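Local coordinates for protein 1d10 (Caenorhabditis elegans, PDB 1T9F), which is of unknown function but belongs to the MIR beta-trefoil proteins related to SDF2 and is made with a signal sequence, consistent with entry into the secretory pathway, at residues Q98-S103 / L134-T139; A18-R23 / L143-Q148; S22-H27 / S170-A175. All blocks are in the same frame, centred on the assembly; numbering follows the deposited sequence.

Interaction 1: residues Q98-S103 / L134-T139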
ATOM      1  N   GLN A  98     -16.929   3.970   8.725  1.00 36.04           N
ATOM      2  CA  GLN A  98     -17.275   2.589   8.411  1.00 38.17           C
ATOM      3  C   GLN A  98     -16.087   1.752   7.965  1.00 40.86           C
ATOM      4  O   GLN A  98     -16.195   0.528   7.832  1.00 39.81           O
ATOM      5  CB  GLN A  98     -18.345   2.531   7.318  1.00 38.01           C
ATOM      6  CG  GLN A  98     -18.896   3.875   6.852  1.00 49.40           C
ATOM      7  CD  GLN A  98     -17.904   4.689   6.042  1.00 36.04           C
ATOM      8  OE1 GLN A  98     -17.003   5.322   6.592  1.00 47.61           O
ATOM      9  NE2 GLN A  98     -18.063   4.673   4.722  1.00 30.21           N
ATOM     10  N   HIS A  99     -14.955   2.404   7.727  1.00 35.91           N
ATOM     11  CA  HIS A  99     -13.784   1.682   7.273  1.00 31.16           C
ATOM     12  C   HIS A  99     -12.639   1.622   8.266  1.00 35.68           C
ATOM     13  O   HIS A  99     -12.590   2.366   9.249  1.00 37.44           O
ATOM     14  CB  HIS A  99     -13.303   2.250   5.936  1.00 34.15           C
ATOM     15  CG  HIS A  99     -14.263   2.014   4.811  1.00 30.13           C
ATOM     16  ND1 HIS A  99     -14.876   0.796   4.604  1.00 34.64           N
ATOM     17  CD2 HIS A  99     -14.705   2.829   3.825  1.00 30.49           C
ATOM     18  CE1 HIS A  99     -15.654   0.869   3.539  1.00 34.06           C
ATOM     19  NE2 HIS A  99     -15.568   2.093   3.047  1.00 36.14           N
ATOM     20  N   GLN A 100     -11.720   0.710   7.979  1.00 32.92           N
ATOM     21  CA  GLN A 100     -10.550   0.458   8.799  1.00 29.72           C
ATOM     22  C   GLN A 100      -9.409   1.394   8.404  1.00 32.33           C
ATOM     23  O   GLN A 100      -9.235   1.719   7.228  1.00 26.83           O
ATOM     24  CB  GLN A 100     -10.154  -1.002   8.608  1.00 33.59           C
ATOM     25  CG  GLN A 100      -9.013  -1.513   9.450  1.00 35.49           C
ATOM     26  CD  GLN A 100      -8.834  -3.005   9.264  1.00 44.06           C
ATOM     27  OE1 GLN A 100      -9.667  -3.800   9.708  1.00 45.61           O
ATOM     28  NE2 GLN A 100      -7.761  -3.396   8.585  1.00 27.33           N
ATOM     29  N   GLU A 101      -8.641   1.822   9.400  1.00 27.21           N
ATOM     30  CA  GLU A 101      -7.518   2.730   9.194  1.00 31.98           C
ATOM     31  C   GLU A 101      -6.325   2.035   8.549  1.00 33.12           C
ATOM     32  O   GLU A 101      -6.054   0.862   8.810  1.00 27.43           O
ATOM     33  CB  GLU A 101      -7.065   3.319  10.537  1.00 26.34           C
ATOM     34  CG  GLU A 101      -6.038   4.439  10.440  1.00 26.41           C
ATOM     35  CD  GLU A 101      -5.302   4.680  11.758  1.00 37.34           C
ATOM     36  OE1 GLU A 101      -4.303   3.975  12.028  1.00 34.01           O
ATOM     37  OE2 GLU A 101      -5.724   5.567  12.531  1.00 34.00           O
ATOM     38  N   VAL A 102      -5.620   2.774   7.699  1.00 28.68           N
ATOM     39  CA  VAL A 102      -4.422   2.269   7.048  1.00 18.26           C
ATOM     40  C   VAL A 102      -3.350   3.298   7.384  1.00 15.73           C
ATOM     41  O   VAL A 102      -3.532   4.483   7.151  1.00 22.39           O
ATOM     42  CB  VAL A 102      -4.606   2.148   5.523  1.00 22.34           C
ATOM     43  CG1 VAL A 102      -3.266   1.857   4.860  1.00 16.48           C
ATOM     44  CG2 VAL A 102      -5.584   1.017   5.214  1.00 26.65           C
ATOM     45  N   SER A 103      -2.235   2.846   7.938  1.00 17.73           N
ATOM     46  CA  SER A 103      -1.181   3.769   8.340  1.00 16.30           C
ATOM     47  C   SER A 103       0.195   3.326   7.885  1.00 19.39           C
ATOM     48  O   SER A 103       0.348   2.269   7.274  1.00 18.32           O
ATOM     49  CB  SER A 103      -1.194   3.894   9.866  1.00 19.03           C
ATOM     50  OG  SER A 103      -0.979   2.619  10.464  1.00 21.56           O
ATOM     51  N   LEU A 134      -4.603  -5.641  -2.824  1.00 15.13           N
ATOM     52  CA  LEU A 134      -3.753  -5.978  -1.696  1.00 17.30           C
ATOM     53  C   LEU A 134      -4.676  -6.205  -0.525  1.00 13.83           C
ATOM     54  O   LEU A 134      -5.379  -5.295  -0.089  1.00 22.19           O
ATOM     55  CB  LEU A 134      -2.774  -4.847  -1.370  1.00 16.98           C
ATOM     56  CG  LEU A 134      -1.559  -4.662  -2.279  1.00 20.49           C
ATOM     57  CD1 LEU A 134      -0.768  -3.443  -1.792  1.00 20.54           C
ATOM     58  CD2 LEU A 134      -0.677  -5.906  -2.257  1.00 19.18           C
ATOM     59  N   ARG A 135      -4.673  -7.427  -0.014  1.00 14.51           N
ATOM     60  CA  ARG A 135      -5.538  -7.763   1.099  1.00 18.83           C
ATOM     61  C   ARG A 135      -4.741  -7.919   2.385  1.00 17.50           C
ATOM     62  O   ARG A 135      -3.840  -8.750   2.464  1.00 18.72           O
ATOM     63  CB  ARG A 135      -6.285  -9.061   0.779  1.00 21.15           C
ATOM     64  CG  ARG A 135      -7.500  -9.304   1.640  1.00 23.17           C
ATOM     65  CD  ARG A 135      -8.252 -10.567   1.186  1.00 24.51           C
ATOM     66  NE  ARG A 135      -9.542 -10.688   1.857  1.00 26.09           N
ATOM     67  CZ  ARG A 135     -10.426 -11.655   1.619  1.00 30.30           C
ATOM     68  NH1 ARG A 135     -10.164 -12.598   0.723  1.00 21.54           N
ATOM     69  NH2 ARG A 135     -11.577 -11.670   2.270  1.00 24.59           N
ATOM     70  N   HIS A 136      -5.076  -7.119   3.393  1.00 15.47           N
ATOM     71  CA  HIS A 136      -4.374  -7.183   4.669  1.00 17.47           C
ATOM     72  C   HIS A 136      -4.487  -8.603   5.215  1.00 29.13           C
ATOM     73  O   HIS A 136      -5.590  -9.120   5.413  1.00 23.05           O
ATOM     74  CB  HIS A 136      -4.976  -6.196   5.661  1.00 20.13           C
ATOM     75  CG  HIS A 136      -4.118  -5.951   6.862  1.00 28.32           C
ATOM     76  ND1 HIS A 136      -4.592  -6.066   8.153  1.00 26.70           N
ATOM     77  CD2 HIS A 136      -2.823  -5.568   6.969  1.00 18.85           C
ATOM     78  CE1 HIS A 136      -3.626  -5.761   9.002  1.00 26.66           C
ATOM     79  NE2 HIS A 136      -2.543  -5.454   8.309  1.00 24.06           N
ATOM     80  N   ALA A 137      -3.340  -9.223   5.461  1.00 20.80           N
ATOM     81  CA  ALA A 137      -3.301 -10.589   5.951  1.00 26.82           C
ATOM     82  C   ALA A 137      -4.006 -10.815   7.285  1.00 31.22           C
ATOM     83  O   ALA A 137      -4.806 -11.741   7.416  1.00 26.75           O
ATOM     84  CB  ALA A 137      -1.860 -11.055   6.046  1.00 22.75           C
ATOM     85  N   VAL A 138      -3.715  -9.974   8.271  1.00 24.58           N
ATOM     86  CA  VAL A 138      -4.303 -10.133   9.591  1.00 28.01           C
ATOM     87  C   VAL A 138      -5.794  -9.828   9.705  1.00 35.31           C
ATOM     88  O   VAL A 138      -6.519 -10.560  10.377  1.00 28.08           O
ATOM     89  CB  VAL A 138      -3.531  -9.302  10.633  1.00 24.27           C
ATOM     90  CG1 VAL A 138      -4.250  -9.321  11.976  1.00 30.76           C
ATOM     91  CG2 VAL A 138      -2.125  -9.863  10.785  1.00 22.61           C
ATOM     92  N   THR A 139      -6.261  -8.761   9.057  1.00 35.67           N
ATOM     93  CA  THR A 139      -7.676  -8.399   9.132  1.00 30.59           C
ATOM     94  C   THR A 139      -8.500  -8.798   7.910  1.00 29.07           C
ATOM     95  O   THR A 139      -9.717  -8.938   7.998  1.00 34.19           O
ATOM     96  CB  THR A 139      -7.855  -6.888   9.327  1.00 29.26           C
ATOM     97  OG1 THR A 139      -7.285  -6.201   8.209  1.00 28.82           O
ATOM     98  CG2 THR A 139      -7.185  -6.428  10.605  1.00 26.59           C
TER

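Interaction 2: residues A18-R23 / L143-Q148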
ATOM      1  N   ALA A  18      -5.845   2.346 -10.024  1.00 29.08           N
ATOM      2  CA  ALA A  18      -6.387   2.140 -11.364  1.00 22.33           C
ATOM      3  C   ALA A  18      -7.490   3.087 -11.826  1.00 27.07           C
ATOM      4  O   ALA A  18      -7.412   3.659 -12.913  1.00 28.70           O
ATOM      5  CB  ALA A  18      -6.873   0.702 -11.497  1.00 26.81           C
ATOM      6  N   ASN A  19      -8.520   3.259 -11.011  1.00 27.01           N
ATOM      7  CA  ASN A  19      -9.640   4.101 -11.397  1.00 29.10           C
ATOM      8  C   ASN A  19      -9.495   5.611 -11.131  1.00 32.55           C
ATOM      9  O   ASN A  19     -10.113   6.431 -11.820  1.00 22.14           O
ATOM     10  CB  ASN A  19     -10.909   3.547 -10.742  1.00 33.75           C
ATOM     11  CG  ASN A  19     -11.257   2.132 -11.236  1.00 39.89           C
ATOM     12  OD1 ASN A  19     -12.075   1.431 -10.630  1.00 39.69           O
ATOM     13  ND2 ASN A  19     -10.645   1.720 -12.347  1.00 27.62           N
ATOM     14  N   ASP A  20      -8.669   5.981 -10.156  1.00 29.19           N
ATOM     15  CA  ASP A  20      -8.475   7.395  -9.832  1.00 27.69           C
ATOM     16  C   ASP A  20      -7.163   7.962 -10.375  1.00 22.47           C
ATOM     17  O   ASP A  20      -7.058   9.163 -10.627  1.00 25.32           O
ATOM     18  CB  ASP A  20      -8.525   7.602  -8.313  1.00 33.35           C
ATOM     19  CG  ASP A  20      -8.486   9.063  -7.928  1.00 34.85           C
ATOM     20  OD1 ASP A  20      -9.236   9.849  -8.545  1.00 38.48           O
ATOM     21  OD2 ASP A  20      -7.721   9.425  -7.012  1.00 21.75           O
ATOM     22  N   GLY A  21      -6.161   7.106 -10.542  1.00 18.58           N
ATOM     23  CA  GLY A  21      -4.876   7.571 -11.054  1.00 20.86           C
ATOM     24  C   GLY A  21      -3.927   8.139 -10.001  1.00 20.31           C
ATOM     25  O   GLY A  21      -2.786   8.479 -10.312  1.00 23.40           O
ATOM     26  N   SER A  22      -4.387   8.241  -8.756  1.00 17.03           N
ATOM     27  CA  SER A  22      -3.562   8.766  -7.668  1.00 18.80           C
ATOM     28  C   SER A  22      -2.518   7.739  -7.207  1.00 21.39           C
ATOM     29  O   SER A  22      -2.725   6.531  -7.345  1.00 18.73           O
ATOM     30  CB  SER A  22      -4.456   9.162  -6.492  1.00 12.61           C
ATOM     31  OG  SER A  22      -5.284   8.084  -6.099  1.00 20.94           O
ATOM     32  N   ARG A  23      -1.403   8.222  -6.660  1.00 15.64           N
ATOM     33  CA  ARG A  23      -0.329   7.341  -6.204  1.00 16.17           C
ATOM     34  C   ARG A  23      -0.312   7.159  -4.697  1.00 17.24           C
ATOM     35  O   ARG A  23      -0.471   8.130  -3.953  1.00 14.95           O
ATOM     36  CB  ARG A  23       1.036   7.883  -6.634  1.00 18.32           C
ATOM     37  CG  ARG A  23       1.304   7.820  -8.119  1.00 19.44           C
ATOM     38  CD  ARG A  23       0.718   9.012  -8.844  1.00 31.46           C
ATOM     39  NE  ARG A  23       0.767   8.841 -10.294  1.00 43.52           N
ATOM     40  CZ  ARG A  23       1.884   8.717 -10.999  1.00 45.62           C
ATOM     41  NH1 ARG A  23       3.067   8.747 -10.396  1.00 53.39           N
ATOM     42  NH2 ARG A  23       1.816   8.559 -12.314  1.00 43.75           N
ATOM     43  N   LEU A 143      -6.887  -2.923   0.595  1.00 19.19           N
ATOM     44  CA  LEU A 143      -6.343  -1.568   0.564  1.00 18.10           C
ATOM     45  C   LEU A 143      -7.218  -0.858  -0.464  1.00 13.12           C
ATOM     46  O   LEU A 143      -7.295  -1.300  -1.608  1.00 15.98           O
ATOM     47  CB  LEU A 143      -4.885  -1.597   0.087  1.00 10.84           C
ATOM     48  CG  LEU A 143      -4.178  -0.247  -0.048  1.00 11.79           C
ATOM     49  CD1 LEU A 143      -3.981   0.362   1.328  1.00 13.94           C
ATOM     50  CD2 LEU A 143      -2.839  -0.451  -0.741  1.00 13.26           C
ATOM     51  N   SER A 144      -7.883   0.224  -0.066  1.00 17.70           N
ATOM     52  CA  SER A 144      -8.770   0.919  -0.999  1.00 19.54           C
ATOM     53  C   SER A 144      -8.883   2.411  -0.756  1.00 18.67           C
ATOM     54  O   SER A 144      -8.679   2.888   0.360  1.00 20.90           O
ATOM     55  CB  SER A 144     -10.190   0.340  -0.913  1.00 20.70           C
ATOM     56  OG  SER A 144     -10.203  -1.075  -0.966  1.00 24.20           O
ATOM     57  N   LEU A 145      -9.205   3.146  -1.815  1.00 21.67           N
ATOM     58  CA  LEU A 145      -9.428   4.576  -1.682  1.00 19.45           C
ATOM     59  C   LEU A 145     -10.888   4.634  -1.227  1.00 24.69           C
ATOM     60  O   LEU A 145     -11.762   4.011  -1.842  1.00 29.08           O
ATOM     61  CB  LEU A 145      -9.266   5.288  -3.028  1.00 20.89           C
ATOM     62  CG  LEU A 145      -7.856   5.295  -3.629  1.00 22.75           C
ATOM     63  CD1 LEU A 145      -7.823   6.208  -4.852  1.00 18.25           C
ATOM     64  CD2 LEU A 145      -6.862   5.780  -2.584  1.00 24.82           C
ATOM     65  N   SER A 146     -11.144   5.343  -0.136  1.00 23.87           N
ATOM     66  CA  SER A 146     -12.496   5.465   0.401  1.00 28.68           C
ATOM     67  C   SER A 146     -13.363   6.330  -0.498  1.00 32.54           C
ATOM     68  O   SER A 146     -14.587   6.235  -0.469  1.00 33.83           O
ATOM     69  CB  SER A 146     -12.457   6.098   1.790  1.00 22.88           C
ATOM     70  OG  SER A 146     -12.090   7.459   1.689  1.00 23.79           O
ATOM     71  N   GLY A 147     -12.717   7.177  -1.293  1.00 34.31           N
ATOM     72  CA  GLY A 147     -13.447   8.064  -2.181  1.00 34.98           C
ATOM     73  C   GLY A 147     -13.509   9.448  -1.566  1.00 36.96           C
ATOM     74  O   GLY A 147     -13.986  10.402  -2.178  1.00 37.58           O
ATOM     75  N   GLN A 148     -13.023   9.552  -0.334  1.00 38.43           N
ATOM     76  CA  GLN A 148     -12.997  10.822   0.372  1.00 34.20           C
ATOM     77  C   GLN A 148     -11.656  11.497   0.142  1.00 33.80           C
ATOM     78  O   GLN A 148     -10.666  10.839  -0.173  1.00 33.53           O
ATOM     79  CB  GLN A 148     -13.200  10.598   1.872  1.00 41.70           C
ATOM     80  CG  GLN A 148     -14.604  10.169   2.241  1.00 39.98           C
ATOM     81  CD  GLN A 148     -15.632  11.198   1.820  1.00 44.06           C
ATOM     82  OE1 GLN A 148     -15.580  12.353   2.244  1.00 41.63           O
ATOM     83  NE2 GLN A 148     -16.567  10.787   0.973  1.00 42.38           N
TER

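Interaction 3: residues S22-H27 / S170-A175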
ATOM      1  N   SER A  22      -4.387   8.241  -8.756  1.00 17.03           N
ATOM      2  CA  SER A  22      -3.562   8.766  -7.668  1.00 18.80           C
ATOM      3  C   SER A  22      -2.518   7.739  -7.207  1.00 21.39           C
ATOM      4  O   SER A  22      -2.725   6.531  -7.345  1.00 18.73           O
ATOM      5  CB  SER A  22      -4.456   9.162  -6.492  1.00 12.61           C
ATOM      6  OG  SER A  22      -5.284   8.084  -6.099  1.00 20.94           O
ATOM      7  N   ARG A  23      -1.403   8.222  -6.660  1.00 15.64           N
ATOM      8  CA  ARG A  23      -0.329   7.341  -6.204  1.00 16.17           C
ATOM      9  C   ARG A  23      -0.312   7.159  -4.697  1.00 17.24           C
ATOM     10  O   ARG A  23      -0.471   8.130  -3.953  1.00 14.95           O
ATOM     11  CB  ARG A  23       1.036   7.883  -6.634  1.00 18.32           C
ATOM     12  CG  ARG A  23       1.304   7.820  -8.119  1.00 19.44           C
ATOM     13  CD  ARG A  23       0.718   9.012  -8.844  1.00 31.46           C
ATOM     14  NE  ARG A  23       0.767   8.841 -10.294  1.00 43.52           N
ATOM     15  CZ  ARG A  23       1.884   8.717 -10.999  1.00 45.62           C
ATOM     16  NH1 ARG A  23       3.067   8.747 -10.396  1.00 53.39           N
ATOM     17  NH2 ARG A  23       1.816   8.559 -12.314  1.00 43.75           N
ATOM     18  N   LEU A  24      -0.111   5.918  -4.253  1.00 11.44           N
ATOM     19  CA  LEU A  24      -0.053   5.617  -2.817  1.00 10.82           C
ATOM     20  C   LEU A  24       1.039   6.517  -2.273  1.00 12.80           C
ATOM     21  O   LEU A  24       2.115   6.640  -2.879  1.00 11.97           O
ATOM     22  CB  LEU A  24       0.279   4.145  -2.578  1.00 12.78           C
ATOM     23  CG  LEU A  24       0.115   3.687  -1.123  1.00 10.91           C
ATOM     24  CD1 LEU A  24      -1.306   3.924  -0.665  1.00 13.86           C
ATOM     25  CD2 LEU A  24       0.469   2.215  -1.007  1.00  9.77           C
ATOM     26  N   HIS A  25       0.797   7.104  -1.106  1.00 13.24           N
ATOM     27  CA  HIS A  25       1.730   8.102  -0.601  1.00 10.40           C
ATOM     28  C   HIS A  25       1.771   8.193   0.922  1.00 17.84           C
ATOM     29  O   HIS A  25       0.822   7.806   1.616  1.00 15.55           O
ATOM     30  CB  HIS A  25       1.259   9.435  -1.213  1.00 15.13           C
ATOM     31  CG  HIS A  25       2.126  10.624  -0.923  1.00 22.74           C
ATOM     32  ND1 HIS A  25       1.948  11.420   0.187  1.00 28.39           N
ATOM     33  CD2 HIS A  25       3.100  11.215  -1.657  1.00 16.33           C
ATOM     34  CE1 HIS A  25       2.772  12.453   0.124  1.00 20.73           C
ATOM     35  NE2 HIS A  25       3.481  12.351  -0.986  1.00 23.95           N
ATOM     36  N   SER A  26       2.888   8.681   1.440  1.00 16.17           N
ATOM     37  CA  SER A  26       2.996   8.898   2.872  1.00 16.77           C
ATOM     38  C   SER A  26       3.866  10.119   3.115  1.00 24.09           C
ATOM     39  O   SER A  26       4.450  10.666   2.180  1.00 20.56           O
ATOM     40  CB  SER A  26       3.550   7.686   3.597  1.00 15.48           C
ATOM     41  OG  SER A  26       3.235   7.802   4.979  1.00 19.35           O
ATOM     42  N   HIS A  27       3.963  10.536   4.371  1.00 20.47           N
ATOM     43  CA  HIS A  27       4.709  11.740   4.703  1.00 24.37           C
ATOM     44  C   HIS A  27       4.767  11.869   6.217  1.00 24.45           C
ATOM     45  O   HIS A  27       4.259  11.010   6.926  1.00 22.36           O
ATOM     46  CB  HIS A  27       3.964  12.919   4.092  1.00 21.36           C
ATOM     47  CG  HIS A  27       2.476  12.763   4.152  1.00 18.89           C
ATOM     48  ND1 HIS A  27       1.619  13.422   3.299  1.00 21.40           N
ATOM     49  CD2 HIS A  27       1.693  12.018   4.969  1.00 20.77           C
ATOM     50  CE1 HIS A  27       0.372  13.091   3.588  1.00 18.99           C
ATOM     51  NE2 HIS A  27       0.390  12.240   4.599  1.00 16.44           N
ATOM     52  N   SER A 170     -10.431  -0.379  -4.931  1.00 21.07           N
ATOM     53  CA  SER A 170      -9.524  -1.462  -4.533  1.00 19.43           C
ATOM     54  C   SER A 170      -8.507  -1.918  -5.582  1.00 16.53           C
ATOM     55  O   SER A 170      -7.559  -2.633  -5.257  1.00 21.03           O
ATOM     56  CB  SER A 170     -10.338  -2.680  -4.088  1.00 20.55           C
ATOM     57  OG  SER A 170     -11.276  -2.331  -3.081  1.00 27.07           O
ATOM     58  N   ALA A 171      -8.689  -1.514  -6.832  1.00 19.01           N
ATOM     59  CA  ALA A 171      -7.769  -1.930  -7.883  1.00 17.20           C
ATOM     60  C   ALA A 171      -6.538  -1.029  -7.989  1.00 19.32           C
ATOM     61  O   ALA A 171      -6.657   0.190  -8.085  1.00 13.82           O
ATOM     62  CB  ALA A 171      -8.492  -1.976  -9.213  1.00 23.09           C
ATOM     63  N   TRP A 172      -5.357  -1.639  -7.968  1.00 12.34           N
ATOM     64  CA  TRP A 172      -4.108  -0.893  -8.078  1.00 20.80           C
ATOM     65  C   TRP A 172      -3.276  -1.392  -9.250  1.00 18.94           C
ATOM     66  O   TRP A 172      -3.472  -2.506  -9.747  1.00 21.60           O
ATOM     67  CB  TRP A 172      -3.275  -1.020  -6.792  1.00 15.87           C
ATOM     68  CG  TRP A 172      -3.983  -0.510  -5.567  1.00 13.53           C
ATOM     69  CD1 TRP A 172      -4.846  -1.205  -4.769  1.00 13.97           C
ATOM     70  CD2 TRP A 172      -3.913   0.816  -5.027  1.00 16.68           C
ATOM     71  NE1 TRP A 172      -5.323  -0.394  -3.761  1.00 20.55           N
ATOM     72  CE2 TRP A 172      -4.766   0.855  -3.900  1.00 14.07           C
ATOM     73  CE3 TRP A 172      -3.214   1.978  -5.391  1.00 16.49           C
ATOM     74  CZ2 TRP A 172      -4.942   2.011  -3.134  1.00 15.95           C
ATOM     75  CZ3 TRP A 172      -3.390   3.131  -4.624  1.00 16.16           C
ATOM     76  CH2 TRP A 172      -4.250   3.136  -3.509  1.00 17.16           C
ATOM     77  N   LYS A 173      -2.331  -0.557  -9.657  1.00 18.47           N
ATOM     78  CA  LYS A 173      -1.427  -0.844 -10.759  1.00 19.32           C
ATOM     79  C   LYS A 173      -0.036  -0.359 -10.354  1.00 26.60           C
ATOM     80  O   LYS A 173       0.103   0.699  -9.742  1.00 28.55           O
ATOM     81  CB  LYS A 173      -1.900  -0.102 -12.009  1.00 18.31           C
ATOM     82  CG  LYS A 173      -0.936  -0.123 -13.160  1.00 33.17           C
ATOM     83  CD  LYS A 173      -1.388   0.835 -14.263  1.00 47.63           C
ATOM     84  CE  LYS A 173      -1.482   2.264 -13.734  1.00 47.45           C
ATOM     85  NZ  LYS A 173      -1.825   3.259 -14.785  1.00 51.73           N
ATOM     86  N   VAL A 174       0.989  -1.132 -10.698  1.00 23.62           N
ATOM     87  CA  VAL A 174       2.362  -0.783 -10.359  1.00 31.91           C
ATOM     88  C   VAL A 174       3.032  -0.007 -11.485  1.00 37.20           C
ATOM     89  O   VAL A 174       2.660  -0.137 -12.647  1.00 41.85           O
ATOM     90  CB  VAL A 174       3.192  -2.058 -10.053  1.00 34.25           C
ATOM     91  CG1 VAL A 174       4.672  -1.759 -10.132  1.00 44.66           C
ATOM     92  CG2 VAL A 174       2.851  -2.574  -8.668  1.00 40.07           C
ATOM     93  N   ALA A 175       4.017   0.811 -11.131  1.00 43.72           N
ATOM     94  CA  ALA A 175       4.761   1.597 -12.109  1.00 42.95           C
ATOM     95  C   ALA A 175       6.158   1.858 -11.556  1.00 48.32           C
ATOM     96  O   ALA A 175       6.336   2.076 -10.353  1.00 34.61           O
ATOM     97  CB  ALA A 175       4.044   2.919 -12.387  1.00 34.12           C
TER

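Interaction 1: residues Q98-S103 / L134-T139
T139 OG1 is gripped by Q100 from across the contact and by H136 from its own segment. Q100 NE2 donates to T139 OG1 at 2.9 Å. The N-H...O angle is 177°, and the hydroxyl oxygen lies in the plane of the amide. H136 ND1 meets T139 OG1 at 2.7 Å in a second hydrogen bond. The two side chains Q100 and T139 approach from opposite directions. Q100 CG is anti to the backbone N (chi1 -176°), and the extended chain carries the amide out to the threonine. T139 CB stands 3.6 Å from both Q100 OE1 and Q100 NE2, and T139 CG2 lies against the same amide group.

Q100 NE2 also bonds S88 OG on strand 85-89, so this nitrogen has two hydroxyl partners. A weak bond joins Q100 OE1 to S141 OG.

The protein is a beta-trefoil of three MIR repeats. Here strand 100-105 of a cap hairpin meets the turn that follows barrel strand 131-136. The backbones stay well apart, with the CA atoms of Q100 and T139 9.3 Å from each other. The extended glutamine and the threonine side chain bridge it together.

H136 is buried and held at both ring nitrogens, because H136 NE2 bonds G114 O. The rotation of the ring is thereby fixed. One of its faces is met by V138 N, 4.0 Å above the plane and offset toward the rim. H136 ND1 lies 4.2 Å from Q100 NE2, which approaches the imidazole obliquely.

Interaction 2: residues A18-R23 / L143-Q148
With CG anti to the carbonyl carbon (chi1 -67°) and CD1 extended beyond it (chi2 -172°), L145 sends its CD1 methyl toward the loop 18-23. The backbone at D20 puts CB beside that methyl, and with CG anti to the backbone N (chi1 -174°) the carboxylate comes near S22. The side chains of D20 and L145 cross at about a right angle.

L145 CD1 is the one atom of strand 142-146 that does the touching. It packs against S22 OG at 3.4 Å and D20 CB at 3.8 Å. D20 OD2 is close as well, 3.9 Å from L145 CD1. There is no hydrogen bond between the two segments. The polar bonds run within the loop and beyond it.

S22 OG donates to D20 OD2 at 2.9 Å. It meets the carboxylate on the anti side, somewhat out of its plane. D20 OD2 also forms a salt bridge with R158 NE of strand 158-163. One carboxylate oxygen is therefore held by a hydroxyl and a guanidinium, and this would probably favour the charged form of D20. The buried S22 hydroxyl is satisfied by the same bond.

At the far end of the strand, S146 OG accepts from Q148 N at 3.1 Å, an ST turn at the corner around G147.

L145, in the third MIR repeat, packs on the loop between strands 12-17 and 23-27 of the first, a contact between repeats of the beta-trefoil.

Interaction 3: residues S22-H27 / S170-A175
S22 touches W172 through its backbone carbonyl. S22 O lies 4.4 Å from W172 CZ3, a loose contact with the six-membered part of the indole. It approaches the ring system obliquely. In this beta-trefoil, S22 leads into strand 23-27 of the first cap hairpin, while W172 belongs to strand 172-175, the last strand of the barrel. The contact thus joins the first MIR repeat to the last barrel strand, in the third repeat.

At R23 the CB points away from segment 170-175. Its guanidinium stays at a distance from the other positive group nearby, with R23 NH2 6.9 Å from K173 NZ.

L24 has its CB directed toward segment 170-175 and carries the apolar contact. Its CG is anti to the backbone N (chi1 -170°), and the CD1 branch reaches the far end of the indole. L24 CD1 meets W172 CH2 at 4.2 Å, and the two side chains cross at about a right angle. L24 also rests on V40 of the neighbouring strand 38-43. F132 and N17 pack against W172 from the adjoining barrel strands.

Each takes part in a tryptophan-to-leucine-carbonyl bond, L24 as acceptor and W172 as donor. L24 O accepts from W53 NE1 in the first MIR repeat. In the third repeat the buried indole nitrogen is satisfied in the same way: W172 NE1 donates to L143 O.

Overall arrangement
Interactions 2 and 3 are buried neighbours, with centres about 7 Å apart, and share S22 and R23. Both tie the first MIR repeat to the third by van der Waals packing, a leucine methyl on polar groups in interaction 2 and mainly leucine on tryptophan in interaction 3. L145 CD2 packs on W172 CH2 at 3.8 Å, and S144 OG and S170 OG form a probable hydrogen bond. Interaction 1 is only partly buried. Its chemistry is polar, and it links the second repeat to the third. It connects to interaction 2 through a probable hydrogen bond from L143 N to L134 O, 2.9 Å. Interactions 1 and 3 do not touch, though barrel strands 131-136 and 172-175 are neighbours.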